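Local coordinates for cytoplasmic protein (Cryptococcus neoformans var. grubii serotype A, PDB 7LPO), which probably hydrolyses the beta-glucosidic bond of steryl glucosides, releasing glucose from the sterol, as a member of glycoside hydrolase family 5, at residues L26-V31 and E422-I427; A447-H452 and D510-Y515. All coordinates share one frame; numbering follows the deposited sequence.

Overall arrangement
Both contacts belong to the family 5 (beta/alpha)8 barrel, their centres about 10 Å apart. Contact 1 sets F28, from the chain ahead of strand 35-43, against inward side chains of strand 424-427; contact 2 packs the C-terminal part of helix 490-512 and the turn after it on strand 447-449. These two barrel strands are parallel neighbours, probably hydrogen-bonded from I427 N to C448 O (2.8 Å) and from S450 N to I427 O (2.9 Å). C448 touches F28, I424 and F426, while A447 touches I427 and lies against the Y515 ring. Beyond strand 447-449, H452 bonds to E271 and touches E521, near the carboxy-terminal strand ends where family 5 enzymes carry their active site.

Contact 1. Residues L26-V31 and E422-I427; sequences LHFQDV and ESIHFI
F28 reaches across to F426 and I424, filling with its ring much of the 10.7 Å that separates F28 CA from I424 CA. The closest approach is between rings: F28 CZ comes to 4.1 Å from F426 CE1, which lies at the edge of the F28 ring and near its plane, so the two phenyl groups meet aslant without stacking. Beside this, F28 CE1 is 4.4 Å from I424 CD1. The CB of F28 points toward strand 424-427, and a chi1 of -66° puts CG opposite the carbonyl carbon, which carries the ring to F426 and I424. I424 has a second task: its CG2 sits 3.7 Å above one face of F426, toward the rim, while F426 also stacks with F139. A long flat side chain suits position 28, and a branched one suits 424, where one branch meets F28 and the other F426. C448, L36 and L38 also pack on F28.

Away from F28 the segments lie farther apart, and the flanking polar residues, partly exposed, find their partners elsewhere. Q29 OE1 is weakly bonded to T25 OG1, D30 forms a salt bridge with R34, and E422 bonds to S9, T12 and Y20. With carbon alone meeting carbon, F28 is held to strand 424-427 by dispersion and the hydrophobic effect, and the fit depends on shape rather than directed bonds.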
loop_
_atom_site.group_PDB
_atom_site.type_symbol
_atom_site.label_atom_id
_atom_site.label_comp_id
_atom_site.label_asym_id
_atom_site.label_seq_id
_atom_site.Cartn_x
_atom_site.Cartn_y
_atom_site.Cartn_z
ATOM N N LEU A 26 -8.402 18.809 9.906
ATOM C CA LEU A 26 -8.787 17.404 9.954
ATOM C C LEU A 26 -9.365 16.894 8.642
ATOM O O LEU A 26 -9.581 15.684 8.513
ATOM C CB LEU A 26 -9.798 17.175 11.073
ATOM C CG LEU A 26 -9.144 17.137 12.451
ATOM C CD1 LEU A 26 -10.204 17.239 13.544
ATOM C CD2 LEU A 26 -8.311 15.869 12.591
ATOM N N HIS A 27 -9.641 17.777 7.687
ATOM C CA HIS A 27 -10.188 17.380 6.401
ATOM C C HIS A 27 -9.536 18.191 5.300
ATOM O O HIS A 27 -9.204 19.365 5.486
ATOM C CB HIS A 27 -11.700 17.589 6.322
ATOM C CG HIS A 27 -12.450 16.979 7.458
ATOM N ND1 HIS A 27 -12.989 15.712 7.396
ATOM C CD2 HIS A 27 -12.749 17.457 8.690
ATOM C CE1 HIS A 27 -13.589 15.437 8.541
ATOM N NE2 HIS A 27 -13.454 16.478 9.344
ATOM N N PHE A 28 -9.358 17.545 4.150
ATOM C CA PHE A 28 -9.001 18.256 2.937
ATOM C C PHE A 28 -10.060 19.312 2.662
ATOM O O PHE A 28 -11.257 19.089 2.880
ATOM C CB PHE A 28 -8.927 17.295 1.753
ATOM C CG PHE A 28 -7.832 16.272 1.840
ATOM C CD1 PHE A 28 -6.512 16.648 1.970
ATOM C CD2 PHE A 28 -8.131 14.921 1.739
ATOM C CE1 PHE A 28 -5.503 15.698 2.017
ATOM C CE2 PHE A 28 -7.130 13.961 1.792
ATOM C CZ PHE A 28 -5.811 14.352 1.927
ATOM N N GLN A 29 -9.626 20.455 2.143
ATOM C CA GLN A 29 -10.554 21.522 1.798
ATOM C C GLN A 29 -10.172 22.167 0.476
ATOM O O GLN A 29 -8.984 22.347 0.188
ATOM C CB GLN A 29 -10.577 22.628 2.855
ATOM C CG GLN A 29 -10.942 22.215 4.242
ATOM C CD GLN A 29 -10.560 23.282 5.241
ATOM O OE1 GLN A 29 -9.374 23.524 5.485
ATOM N NE2 GLN A 29 -11.553 23.958 5.787
ATOM N N ASP A 30 -11.184 22.555 -0.305
ATOM C CA ASP A 30 -10.970 23.374 -1.485
ATOM C C ASP A 30 -10.924 24.838 -1.057
ATOM O O ASP A 30 -11.107 25.164 0.116
ATOM C CB ASP A 30 -12.041 23.093 -2.542
ATOM C CG ASP A 30 -13.421 23.582 -2.153
ATOM O OD1 ASP A 30 -13.585 24.298 -1.134
ATOM O OD2 ASP A 30 -14.364 23.239 -2.900
ATOM N N VAL A 31 -10.675 25.736 -2.013
ATOM C CA VAL A 31 -10.447 27.138 -1.682
ATOM C C VAL A 31 -11.700 27.847 -1.189
ATOM O O VAL A 31 -11.599 28.949 -0.639
ATOM C CB VAL A 31 -9.858 27.881 -2.896
ATOM C CG1 VAL A 31 -8.548 27.211 -3.336
ATOM C CG2 VAL A 31 -10.863 27.936 -4.033
ATOM N N GLU A 422 4.733 22.748 -3.080
ATOM C CA GLU A 422 3.445 22.668 -2.399
ATOM C C GLU A 422 3.019 21.230 -2.111
ATOM O O GLU A 422 1.829 20.970 -1.893
ATOM C CB GLU A 422 2.365 23.358 -3.232
ATOM C CG GLU A 422 2.628 24.818 -3.534
ATOM C CD GLU A 422 2.546 25.689 -2.300
ATOM O OE1 GLU A 422 2.190 25.172 -1.218
ATOM O OE2 GLU A 422 2.850 26.893 -2.413
ATOM N N SER A 423 3.962 20.294 -2.104
ATOM C CA SER A 423 3.597 18.894 -1.968
ATOM C C SER A 423 2.973 18.612 -0.610
ATOM O O SER A 423 3.453 19.069 0.431
ATOM C CB SER A 423 4.817 17.996 -2.159
ATOM O OG SER A 423 4.470 16.640 -1.911
ATOM N N ILE A 424 1.898 17.838 -0.628
ATOM C CA ILE A 424 1.379 17.235 0.589
ATOM C C ILE A 424 2.257 16.042 0.936
ATOM O O ILE A 424 2.532 15.192 0.083
ATOM C CB ILE A 424 -0.092 16.822 0.410
ATOM C CG1 ILE A 424 -0.967 18.063 0.190
ATOM C CG2 ILE A 424 -0.576 16.067 1.627
ATOM C CD1 ILE A 424 -2.385 17.752 -0.251
ATOM N N HIS A 425 2.725 15.994 2.179
ATOM C CA HIS A 425 3.440 14.829 2.683
ATOM C C HIS A 425 2.430 13.798 3.169
ATOM O O HIS A 425 1.743 14.010 4.179
ATOM C CB HIS A 425 4.382 15.230 3.809
ATOM C CG HIS A 425 5.578 15.991 3.347
ATOM N ND1 HIS A 425 6.193 15.744 2.139
ATOM C CD2 HIS A 425 6.268 17.002 3.925
ATOM C CE1 HIS A 425 7.219 16.565 1.998
ATOM N NE2 HIS A 425 7.287 17.337 3.068
ATOM N N PHE A 426 2.315 12.695 2.432
ATOM C CA PHE A 426 1.505 11.562 2.851
ATOM C C PHE A 426 2.394 10.664 3.694
ATOM O O PHE A 426 3.306 10.008 3.176
ATOM C CB PHE A 426 0.919 10.837 1.647
ATOM C CG PHE A 426 -0.178 11.612 0.954
ATOM C CD1 PHE A 426 -1.488 11.488 1.356
ATOM C CD2 PHE A 426 0.117 12.479 -0.089
ATOM C CE1 PHE A 426 -2.487 12.195 0.732
ATOM C CE2 PHE A 426 -0.884 13.190 -0.735
ATOM C CZ PHE A 426 -2.186 13.048 -0.325
ATOM N N ILE A 427 2.146 10.669 4.998
ATOM C CA ILE A 427 3.043 10.069 5.975
ATOM C C ILE A 427 2.574 8.649 6.243
ATOM O O ILE A 427 1.522 8.437 6.856
ATOM C CB ILE A 427 3.097 10.898 7.263
ATOM C CG1 ILE A 427 3.744 12.259 6.969
ATOM C CG2 ILE A 427 3.866 10.157 8.335
ATOM C CD1 ILE A 427 3.116 13.392 7.709
#

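Contact 2. Residues A447-H452 and D510-Y515; sequences ACSSPH and DILGNY
The ring of Y515 overlaps the methyl group of A447: A447 CB stands 4.2 Å from the ring centroid, 19° off the normal, a CH-pi contact over one face. The methyl lies toward the rim, nearest Y515 CE1 at 4.0 Å. This small side chain fits against the ring, and Y515 CD1 also lies 3.2 Å from A447 O, a carbonyl that accepts a hydrogen bond from S23 OG. The phenol end leaves the contact to bond E440 through OH, which fixes where that end lies. A tyrosine therefore serves both an apolar face and a polar tip.

Further along, L512, near the C-terminal end of helix 490-512, sends CD1 to S449 CB, 4.0 Å away. S449 OG, anti to its own N at chi1 -175°, passes 4.2 Å from the same methyl, L512 CD1. The chain then turns sharply. G513 has a positive phi (130°), and at its backbone angles a CB would jam against the preceding carbonyl O; N514 centres an inverse gamma turn that includes a weak 3.0 Å bond from Y515 N to G513 O.

S449 pairs through its backbone with P516 and L518, so this turn closes a crossover in which strand 447-449, helix 490-512 and strand 518-522 come in that order along the chain, as in the beta-alpha repeats of the TIM barrel of glycoside hydrolase family 5.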
loop_
_atom_site.group_PDB
_atom_site.type_symbol
_atom_site.label_atom_id
_atom_site.label_comp_id
_atom_site.label_asym_id
_atom_site.label_seq_id
_atom_site.Cartn_x
_atom_site.Cartn_y
_atom_site.Cartn_z
ATOM N N ALA A 447 0.207 18.193 5.231
ATOM C CA ALA A 447 0.489 16.782 5.428
ATOM C C ALA A 447 -0.814 16.020 5.619
ATOM O O ALA A 447 -1.872 16.602 5.843
ATOM C CB ALA A 447 1.421 16.572 6.627
ATOM N N CYS A 448 -0.712 14.696 5.538
ATOM C CA CYS A 448 -1.851 13.796 5.655
ATOM C C CYS A 448 -1.302 12.442 6.073
ATOM O O CYS A 448 -0.320 11.970 5.502
ATOM C CB CYS A 448 -2.617 13.690 4.323
ATOM S SG CYS A 448 -3.958 12.450 4.273
ATOM N N SER A 449 -1.916 11.835 7.072
ATOM C CA SER A 449 -1.527 10.507 7.520
ATOM C C SER A 449 -2.082 9.483 6.540
ATOM O O SER A 449 -3.241 9.581 6.126
ATOM C CB SER A 449 -2.064 10.262 8.933
ATOM O OG SER A 449 -1.607 9.023 9.436
ATOM N N SER A 450 -1.260 8.508 6.149
ATOM C CA SER A 450 -1.635 7.555 5.102
ATOM C C SER A 450 -1.345 6.122 5.530
ATOM O O SER A 450 -0.630 5.391 4.844
ATOM C CB SER A 450 -0.914 7.891 3.795
ATOM O OG SER A 450 0.502 7.805 3.920
ATOM N N PRO A 451 -1.936 5.665 6.627
ATOM C CA PRO A 451 -1.771 4.259 7.009
ATOM C C PRO A 451 -2.477 3.330 6.029
ATOM O O PRO A 451 -3.372 3.722 5.275
ATOM C CB PRO A 451 -2.420 4.193 8.393
ATOM C CG PRO A 451 -3.560 5.194 8.284
ATOM C CD PRO A 451 -2.995 6.329 7.413
ATOM N N HIS A 452 -2.060 2.069 6.052
ATOM C CA HIS A 452 -2.780 1.006 5.370
ATOM C C HIS A 452 -3.592 0.214 6.387
ATOM O O HIS A 452 -3.254 0.160 7.571
ATOM C CB HIS A 452 -1.823 0.081 4.619
ATOM C CG HIS A 452 -0.982 0.790 3.601
ATOM N ND1 HIS A 452 0.017 0.158 2.895
ATOM C CD2 HIS A 452 -0.993 2.073 3.167
ATOM C CE1 HIS A 452 0.593 1.023 2.080
ATOM N NE2 HIS A 452 -0.004 2.191 2.222
ATOM N N ASP A 510 -3.802 12.552 17.617
ATOM C CA ASP A 510 -3.008 12.389 18.830
ATOM C C ASP A 510 -1.552 12.783 18.613
ATOM O O ASP A 510 -0.905 13.319 19.520
ATOM C CB ASP A 510 -3.054 10.936 19.303
ATOM C CG ASP A 510 -4.355 10.574 19.960
ATOM O OD1 ASP A 510 -5.172 11.486 20.214
ATOM O OD2 ASP A 510 -4.555 9.364 20.213
ATOM N N ILE A 511 -1.003 12.488 17.430
ATOM C CA ILE A 511 0.440 12.467 17.214
ATOM C C ILE A 511 0.882 13.530 16.217
ATOM O O ILE A 511 1.787 14.322 16.498
ATOM C CB ILE A 511 0.916 11.073 16.763
ATOM C CG1 ILE A 511 0.628 10.046 17.859
ATOM C CG2 ILE A 511 2.400 11.114 16.420
ATOM C CD1 ILE A 511 0.816 8.613 17.403
ATOM N N LEU A 512 0.288 13.537 15.028
ATOM C CA LEU A 512 0.749 14.447 13.987
ATOM C C LEU A 512 0.115 15.827 14.105
ATOM O O LEU A 512 0.782 16.835 13.855
ATOM C CB LEU A 512 0.462 13.855 12.608
ATOM C CG LEU A 512 1.324 12.646 12.234
ATOM C CD1 LEU A 512 0.900 12.039 10.890
ATOM C CD2 LEU A 512 2.802 13.036 12.190
ATOM N N GLY A 513 -1.151 15.901 14.502
ATOM C CA GLY A 513 -1.843 17.159 14.639
ATOM C C GLY A 513 -3.174 17.122 13.919
ATOM O O GLY A 513 -3.730 16.053 13.643
ATOM N N ASN A 514 -3.696 18.312 13.616
ATOM C CA ASN A 514 -4.990 18.429 12.949
ATOM C C ASN A 514 -4.763 18.362 11.445
ATOM O O ASN A 514 -4.646 19.366 10.739
ATOM C CB ASN A 514 -5.699 19.698 13.386
ATOM C CG ASN A 514 -6.434 19.512 14.695
ATOM O OD1 ASN A 514 -7.619 19.164 14.717
ATOM N ND2 ASN A 514 -5.728 19.724 15.800
ATOM N N TYR A 515 -4.684 17.135 10.960
ATOM C CA TYR A 515 -4.398 16.816 9.574
ATOM C C TYR A 515 -5.390 15.769 9.107
ATOM O O TYR A 515 -5.976 15.048 9.921
ATOM C CB TYR A 515 -2.974 16.271 9.413
ATOM C CG TYR A 515 -1.895 17.306 9.549
ATOM C CD1 TYR A 515 -1.706 18.266 8.565
ATOM C CD2 TYR A 515 -1.048 17.315 10.650
ATOM C CE1 TYR A 515 -0.707 19.208 8.671
ATOM C CE2 TYR A 515 -0.049 18.265 10.774
ATOM C CZ TYR A 515 0.114 19.206 9.776
ATOM O OH TYR A 515 1.102 20.148 9.876
#